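Local coordinates for precorrin-2 dehydrogenase (Bacillus megaterium, PDB 3DFZ), which oxidises precorrin-2 to sirohydrochlorin with NAD+ as hydride acceptor, supplying a precursor for siroheme and for anaerobic adenosylcobalamin biosynthesis, and works as a homodimer, at residues 175-178 with 179-183; 212-215 with 216-219. One frame throughout, in Å; residues are numbered along the deposited sequence.

Contact 1 of 2, residues 175-178 with 179-183; sequences FLYE and CRVLI
F175 lays one ring face against the sulfur of C179, the residue one helical turn further on. SG sits 3.5 Å from the centroid of the F175 ring, 25° off the ring normal and displaced toward the rim, where the F175 atoms CE1 and CZ are each 3.3 Å from it. This is a Cys sulfur-aromatic contact. The phenyl swings forward along the helix because its CG stands anti to the backbone N (chi1 161°), while SG of C179 is turned beside its own backbone N (chi1 -65°), back toward the ring. In the backbone of the same turn, C179 N donates to F175 O at 3.0 Å, a nearly linear bond, so backbone and side chains tie the same two residues. Y177 repeats the spacing on another side of the helix: CG2 of V181 comes over one face of its ring, 3.9 Å from Y177 CE2, while V181 N bonds to Y177 O at 3.0 Å. E178 carries the pattern on with a bond from L182 N to E178 O, also 3.0 Å, its side chain running out extended. R180 leads its guanidinium away, and its NE bonds to the carbonyl O of G148 in the second subunit; Y177 also has a cation-pi contact with R139. Helix 168-184 thus shows different neighbours on its different sides: F175, E178 and C179 pack on helix 209-218, R180 and I183 on helix 190-199, and L176, Y177 and R180 reach residues 148-150 of the second subunit, which follow strand 140-145 in that chain.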
ATOM      1  N   PHE B 175     -24.360   3.784   1.767  1.00 12.66           N
ATOM      2  CA  PHE B 175     -25.053   4.345   2.949  1.00 12.12           C
ATOM      3  C   PHE B 175     -24.104   5.170   3.816  1.00 12.04           C
ATOM      4  O   PHE B 175     -24.414   6.299   4.182  1.00 12.36           O
ATOM      5  CB  PHE B 175     -25.714   3.229   3.794  1.00 11.42           C
ATOM      6  CG  PHE B 175     -26.055   3.643   5.235  1.00 10.62           C
ATOM      7  CD1 PHE B 175     -27.172   4.431   5.507  1.00 10.43           C
ATOM      8  CD2 PHE B 175     -25.256   3.233   6.305  1.00  9.67           C
ATOM      9  CE1 PHE B 175     -27.496   4.819   6.835  1.00 10.64           C
ATOM     10  CE2 PHE B 175     -25.575   3.614   7.650  1.00  9.94           C
ATOM     11  CZ  PHE B 175     -26.703   4.406   7.905  1.00  9.34           C
ATOM     12  N   LEU B 176     -22.958   4.588   4.166  1.00 11.69           N
ATOM     13  CA  LEU B 176     -22.004   5.273   5.057  1.00 11.82           C
ATOM     14  C   LEU B 176     -21.483   6.555   4.474  1.00 12.69           C
ATOM     15  O   LEU B 176     -21.198   7.498   5.216  1.00 13.29           O
ATOM     16  CB  LEU B 176     -20.806   4.366   5.428  1.00 11.34           C
ATOM     17  CG  LEU B 176     -21.110   3.129   6.285  1.00  9.94           C
ATOM     18  CD1 LEU B 176     -19.872   2.241   6.412  1.00  9.11           C
ATOM     19  CD2 LEU B 176     -21.611   3.557   7.660  1.00  9.32           C
ATOM     20  N   TYR B 177     -21.311   6.581   3.154  1.00 13.36           N
ATOM     21  CA  TYR B 177     -20.809   7.778   2.459  1.00 14.37           C
ATOM     22  C   TYR B 177     -21.826   8.921   2.576  1.00 14.87           C
ATOM     23  O   TYR B 177     -21.467  10.034   2.994  1.00 15.51           O
ATOM     24  CB  TYR B 177     -20.467   7.479   0.988  1.00 14.68           C
ATOM     25  CG  TYR B 177     -19.827   8.680   0.288  1.00 16.57           C
ATOM     26  CD1 TYR B 177     -18.484   9.015   0.521  1.00 17.43           C
ATOM     27  CD2 TYR B 177     -20.564   9.481  -0.573  1.00 16.09           C
ATOM     28  CE1 TYR B 177     -17.909  10.107  -0.083  1.00 18.37           C
ATOM     29  CE2 TYR B 177     -20.002  10.561  -1.184  1.00 17.99           C
ATOM     30  CZ  TYR B 177     -18.672  10.887  -0.940  1.00 19.04           C
ATOM     31  OH  TYR B 177     -18.098  11.980  -1.560  1.00 19.40           O
ATOM     32  N   GLU B 178     -23.090   8.638   2.240  1.00 14.60           N
ATOM     33  CA  GLU B 178     -24.160   9.621   2.402  1.00 15.22           C
ATOM     34  C   GLU B 178     -24.270  10.122   3.843  1.00 15.37           C
ATOM     35  O   GLU B 178     -24.425  11.309   4.067  1.00 16.03           O
ATOM     36  CB  GLU B 178     -25.493   9.067   1.903  1.00 15.03           C
ATOM     37  CG  GLU B 178     -26.675  10.014   2.009  1.00 15.16           C
ATOM     38  CD  GLU B 178     -27.937   9.458   1.347  1.00 15.65           C
ATOM     39  OE1 GLU B 178     -27.858   8.443   0.604  1.00 15.05           O
ATOM     40  OE2 GLU B 178     -29.008  10.062   1.543  1.00 16.06           O
ATOM     41  N   CYS B 179     -24.191   9.225   4.822  1.00 15.00           N
ATOM     42  CA  CYS B 179     -24.178   9.668   6.228  1.00 15.28           C
ATOM     43  C   CYS B 179     -23.038  10.632   6.516  1.00 15.96           C
ATOM     44  O   CYS B 179     -23.267  11.625   7.157  1.00 16.28           O
ATOM     45  CB  CYS B 179     -24.082   8.493   7.203  1.00 14.51           C
ATOM     46  SG  CYS B 179     -25.487   7.404   7.201  1.00 13.97           S
ATOM     47  N   ARG B 180     -21.823  10.323   6.051  1.00  1.25           N
ATOM     48  CA  ARG B 180     -20.637  11.178   6.243  1.00  4.26           C
ATOM     49  C   ARG B 180     -20.889  12.595   5.707  1.00  7.82           C
ATOM     50  O   ARG B 180     -20.708  13.584   6.421  1.00  9.77           O
ATOM     51  CB  ARG B 180     -19.423  10.541   5.569  1.00  6.28           C
ATOM     52  CG  ARG B 180     -18.058  11.146   5.874  1.00 11.22           C
ATOM     53  CD  ARG B 180     -17.394  10.468   7.078  1.00 13.51           C
ATOM     54  NE  ARG B 180     -15.935  10.631   7.072  1.00 20.55           N
ATOM     55  CZ  ARG B 180     -15.227  11.318   7.970  1.00 25.68           C
ATOM     56  NH1 ARG B 180     -15.815  11.922   8.999  1.00 23.95           N
ATOM     57  NH2 ARG B 180     -13.907  11.389   7.839  1.00 33.84           N
ATOM     58  N   VAL B 181     -21.357  12.667   4.461  1.00 10.18           N
ATOM     59  CA  VAL B 181     -21.769  13.916   3.800  1.00 15.14           C
ATOM     60  C   VAL B 181     -22.747  14.704   4.671  1.00 15.84           C
ATOM     61  O   VAL B 181     -22.500  15.880   4.978  1.00 19.49           O
ATOM     62  CB  VAL B 181     -22.404  13.634   2.398  1.00 18.09           C
ATOM     63  CG1 VAL B 181     -23.118  14.892   1.818  1.00 24.86           C
ATOM     64  CG2 VAL B 181     -21.365  13.092   1.431  1.00 18.72           C
ATOM     65  N   LEU B 182     -23.844  14.067   5.068  1.00 13.59           N
ATOM     66  CA  LEU B 182     -24.883  14.753   5.834  1.00 15.60           C
ATOM     67  C   LEU B 182     -24.445  15.164   7.236  1.00 13.96           C
ATOM     68  O   LEU B 182     -24.929  16.150   7.759  1.00 17.39           O
ATOM     69  CB  LEU B 182     -26.183  13.940   5.888  1.00 15.45           C
ATOM     70  CG  LEU B 182     -26.963  13.765   4.573  1.00 20.44           C
ATOM     71  CD1 LEU B 182     -28.216  12.928   4.776  1.00 21.77           C
ATOM     72  CD2 LEU B 182     -27.305  15.130   3.943  1.00 28.25           C
ATOM     73  N   ILE B 183     -23.536  14.408   7.835  1.00 10.34           N
ATOM     74  CA  ILE B 183     -23.083  14.662   9.209  1.00  9.96           C
ATOM     75  C   ILE B 183     -22.029  15.783   9.253  1.00 13.90           C
ATOM     76  O   ILE B 183     -21.969  16.545  10.214  1.00 15.94           O
ATOM     77  CB  ILE B 183     -22.597  13.331   9.898  1.00  6.56           C
ATOM     78  CG1 ILE B 183     -23.812  12.412  10.149  1.00  4.33           C
ATOM     79  CG2 ILE B 183     -21.808  13.608  11.179  1.00  7.82           C
ATOM     80  CD1 ILE B 183     -23.505  10.955  10.442  1.00  0.94           C
TER

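Contact 2 of 2, residues 212-215 with 216-219; sequences QREF and LQQI
F215 and I219, one turn apart, meet obliquely, with the methyl CG2 of I219 over one face of the phenyl ring. CG2 lies 4.0 Å from the centroid of the F215 ring and 28° off its normal, a CH-pi contact whose shortest approach is 3.6 Å, from I219 CG2 to F215 CZ. CD1 of I219 adds a touch at the ring's CE2, 3.9 Å from it. The ring leans forward to receive them, its CG opposite the backbone N; I219 holds CG1 between its backbone N and carbonyl carbon (chi1 62°), which sets CG2 beside the N. Beyond the CD1 rim, on the same side of the ring plane as the I219 methyl, Q218 crosses obliquely, amide and phenyl planes 60° apart, with OE1 4.0 Å from F215 CD1. I219 N closes the turn on F215 O at 3.0 Å, whereas Q218 N reaches E214 O in a bent bond, from above the carbonyl plane, close to where helix 209-218 ends. Q212 sends its amide elsewhere, NE2 bonding to Y205 O and Q171 OE1. The contact of F215 with I219 is apolar, largely dispersion with at most a weak CH-pi preference, and the stronger directional bonds at this helix end are those of the backbone.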
ATOM      1  N   GLN B 212     -31.025   1.684   8.206  1.00  9.96           N
ATOM      2  CA  GLN B 212     -30.319   2.667   7.410  1.00  9.94           C
ATOM      3  C   GLN B 212     -31.217   3.879   7.158  1.00 10.58           C
ATOM      4  O   GLN B 212     -30.872   4.997   7.549  1.00 11.45           O
ATOM      5  CB  GLN B 212     -29.832   2.054   6.089  1.00  9.57           C
ATOM      6  CG  GLN B 212     -28.543   1.225   6.180  1.00  9.07           C
ATOM      7  CD  GLN B 212     -28.100   0.796   4.832  1.00  9.29           C
ATOM      8  OE1 GLN B 212     -28.568   1.347   3.851  1.00 10.05           O
ATOM      9  NE2 GLN B 212     -27.209  -0.199   4.749  1.00  9.02           N
ATOM     10  N   ARG B 213     -32.379   3.635   6.554  1.00 10.46           N
ATOM     11  CA  ARG B 213     -33.324   4.685   6.180  1.00 11.11           C
ATOM     12  C   ARG B 213     -33.833   5.538   7.312  1.00 11.92           C
ATOM     13  O   ARG B 213     -33.924   6.747   7.169  1.00 13.07           O
ATOM     14  CB  ARG B 213     -34.497   4.101   5.402  1.00 11.15           C
ATOM     15  CG  ARG B 213     -34.071   3.531   4.076  1.00 10.44           C
ATOM     16  CD  ARG B 213     -35.080   2.535   3.560  1.00 11.07           C
ATOM     17  NE  ARG B 213     -34.614   1.949   2.300  1.00 11.31           N
ATOM     18  CZ  ARG B 213     -35.409   1.355   1.417  1.00 11.76           C
ATOM     19  NH1 ARG B 213     -36.719   1.214   1.665  1.00 12.75           N
ATOM     20  NH2 ARG B 213     -34.892   0.885   0.307  1.00 11.89           N
ATOM     21  N   GLU B 214     -34.167   4.914   8.434  1.00 12.01           N
ATOM     22  CA  GLU B 214     -34.579   5.642   9.643  1.00 13.09           C
ATOM     23  C   GLU B 214     -33.469   6.514  10.238  1.00 13.61           C
ATOM     24  O   GLU B 214     -33.768   7.506  10.889  1.00 14.77           O
ATOM     25  CB  GLU B 214     -35.101   4.679  10.719  1.00 13.18           C
ATOM     26  CG  GLU B 214     -36.322   3.901  10.296  1.00 13.39           C
ATOM     27  CD  GLU B 214     -36.955   3.064  11.399  1.00 14.80           C
ATOM     28  OE1 GLU B 214     -36.288   2.713  12.427  1.00 14.69           O
ATOM     29  OE2 GLU B 214     -38.152   2.767  11.219  1.00 15.62           O
ATOM     30  N   PHE B 215     -32.211   6.108  10.061  1.00 13.00           N
ATOM     31  CA  PHE B 215     -31.075   6.911  10.510  1.00 14.06           C
ATOM     32  C   PHE B 215     -30.864   8.130   9.610  1.00 15.02           C
ATOM     33  O   PHE B 215     -30.592   9.228  10.112  1.00 16.17           O
ATOM     34  CB  PHE B 215     -29.777   6.106  10.555  1.00 13.10           C
ATOM     35  CG  PHE B 215     -28.612   6.901  11.066  1.00 13.85           C
ATOM     36  CD1 PHE B 215     -28.458   7.127  12.440  1.00 14.99           C
ATOM     37  CD2 PHE B 215     -27.694   7.471  10.182  1.00 13.39           C
ATOM     38  CE1 PHE B 215     -27.378   7.890  12.919  1.00 16.06           C
ATOM     39  CE2 PHE B 215     -26.634   8.223  10.646  1.00 14.32           C
ATOM     40  CZ  PHE B 215     -26.475   8.441  12.020  1.00 15.74           C
ATOM     41  N   LEU B 216     -31.002   7.930   8.292  1.00  1.92           N
ATOM     42  CA  LEU B 216     -30.969   9.033   7.324  1.00  5.29           C
ATOM     43  C   LEU B 216     -32.022  10.077   7.663  1.00  8.88           C
ATOM     44  O   LEU B 216     -31.709  11.267   7.685  1.00 10.95           O
ATOM     45  CB  LEU B 216     -31.175   8.548   5.874  1.00  7.48           C
ATOM     46  CG  LEU B 216     -30.040   7.704   5.309  1.00  5.83           C
ATOM     47  CD1 LEU B 216     -30.484   6.932   4.068  1.00  9.08           C
ATOM     48  CD2 LEU B 216     -28.782   8.570   5.036  1.00  8.27           C
ATOM     49  N   GLN B 217     -33.254   9.624   7.930  1.00 10.84           N
ATOM     50  CA  GLN B 217     -34.350  10.503   8.331  1.00 15.79           C
ATOM     51  C   GLN B 217     -34.015  11.246   9.625  1.00 15.10           C
ATOM     52  O   GLN B 217     -34.349  12.414   9.779  1.00 18.55           O
ATOM     53  CB  GLN B 217     -35.649   9.702   8.563  1.00 19.54           C
ATOM     54  CG  GLN B 217     -36.236   8.980   7.346  1.00 24.67           C
ATOM     55  CD  GLN B 217     -37.596   8.329   7.652  1.00 32.00           C
ATOM     56  OE1 GLN B 217     -38.608   9.028   7.817  1.00 39.21           O
ATOM     57  NE2 GLN B 217     -37.616   6.988   7.745  1.00 30.62           N
ATOM     58  N   GLN B 218     -33.381  10.546  10.561  1.00 12.41           N
ATOM     59  CA  GLN B 218     -33.030  11.103  11.859  1.00 14.27           C
ATOM     60  C   GLN B 218     -32.045  12.276  11.772  1.00 14.83           C
ATOM     61  O   GLN B 218     -32.253  13.314  12.401  1.00 18.30           O
ATOM     62  CB  GLN B 218     -32.473  10.011  12.764  1.00 13.38           C
ATOM     63  CG  GLN B 218     -31.700  10.523  13.967  1.00 16.88           C
ATOM     64  CD  GLN B 218     -31.153   9.406  14.804  1.00 18.93           C
ATOM     65  OE1 GLN B 218     -31.569   8.251  14.655  1.00 16.94           O
ATOM     66  NE2 GLN B 218     -30.220   9.739  15.715  1.00 23.42           N
ATOM     67  N   ILE B 219     -30.983  12.101  10.990  1.00 12.81           N
ATOM     68  CA  ILE B 219     -29.970  13.148  10.815  1.00 15.27           C
ATOM     69  C   ILE B 219     -30.445  14.291   9.917  1.00 18.41           C
ATOM     70  O   ILE B 219     -29.682  15.200   9.602  1.00 21.61           O
ATOM     71  CB  ILE B 219     -28.587  12.579  10.366  1.00 14.20           C
ATOM     72  CG1 ILE B 219     -28.672  11.867   9.006  1.00 11.58           C
ATOM     73  CG2 ILE B 219     -28.016  11.692  11.466  1.00 14.10           C
ATOM     74  CD1 ILE B 219     -27.329  11.332   8.470  1.00 10.97           C
TER

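In the fold
Contact 1 lies on helix 168-184 and contact 2 on helix 209-218, so they follow one another along the chain, with helices 190-199 and 203-207 between. Their centres are 10 Å apart, on the same side of the chain's centre, and they touch: C179 SG meets F215 CD2 at 3.7 Å, F175 packs on Q212, E178 on L216 and L182 on I219. C179 SG thus touches both phenyl rings, which lie in directions roughly at right angles from it. Helix 190-199 borders both contacts through L196. Together they join the helices of the all-helical C-terminal region, well away from the NAD(+) sites inferred in the Rossmann-type domain; contact 1 also reaches the second subunit of the homodimer.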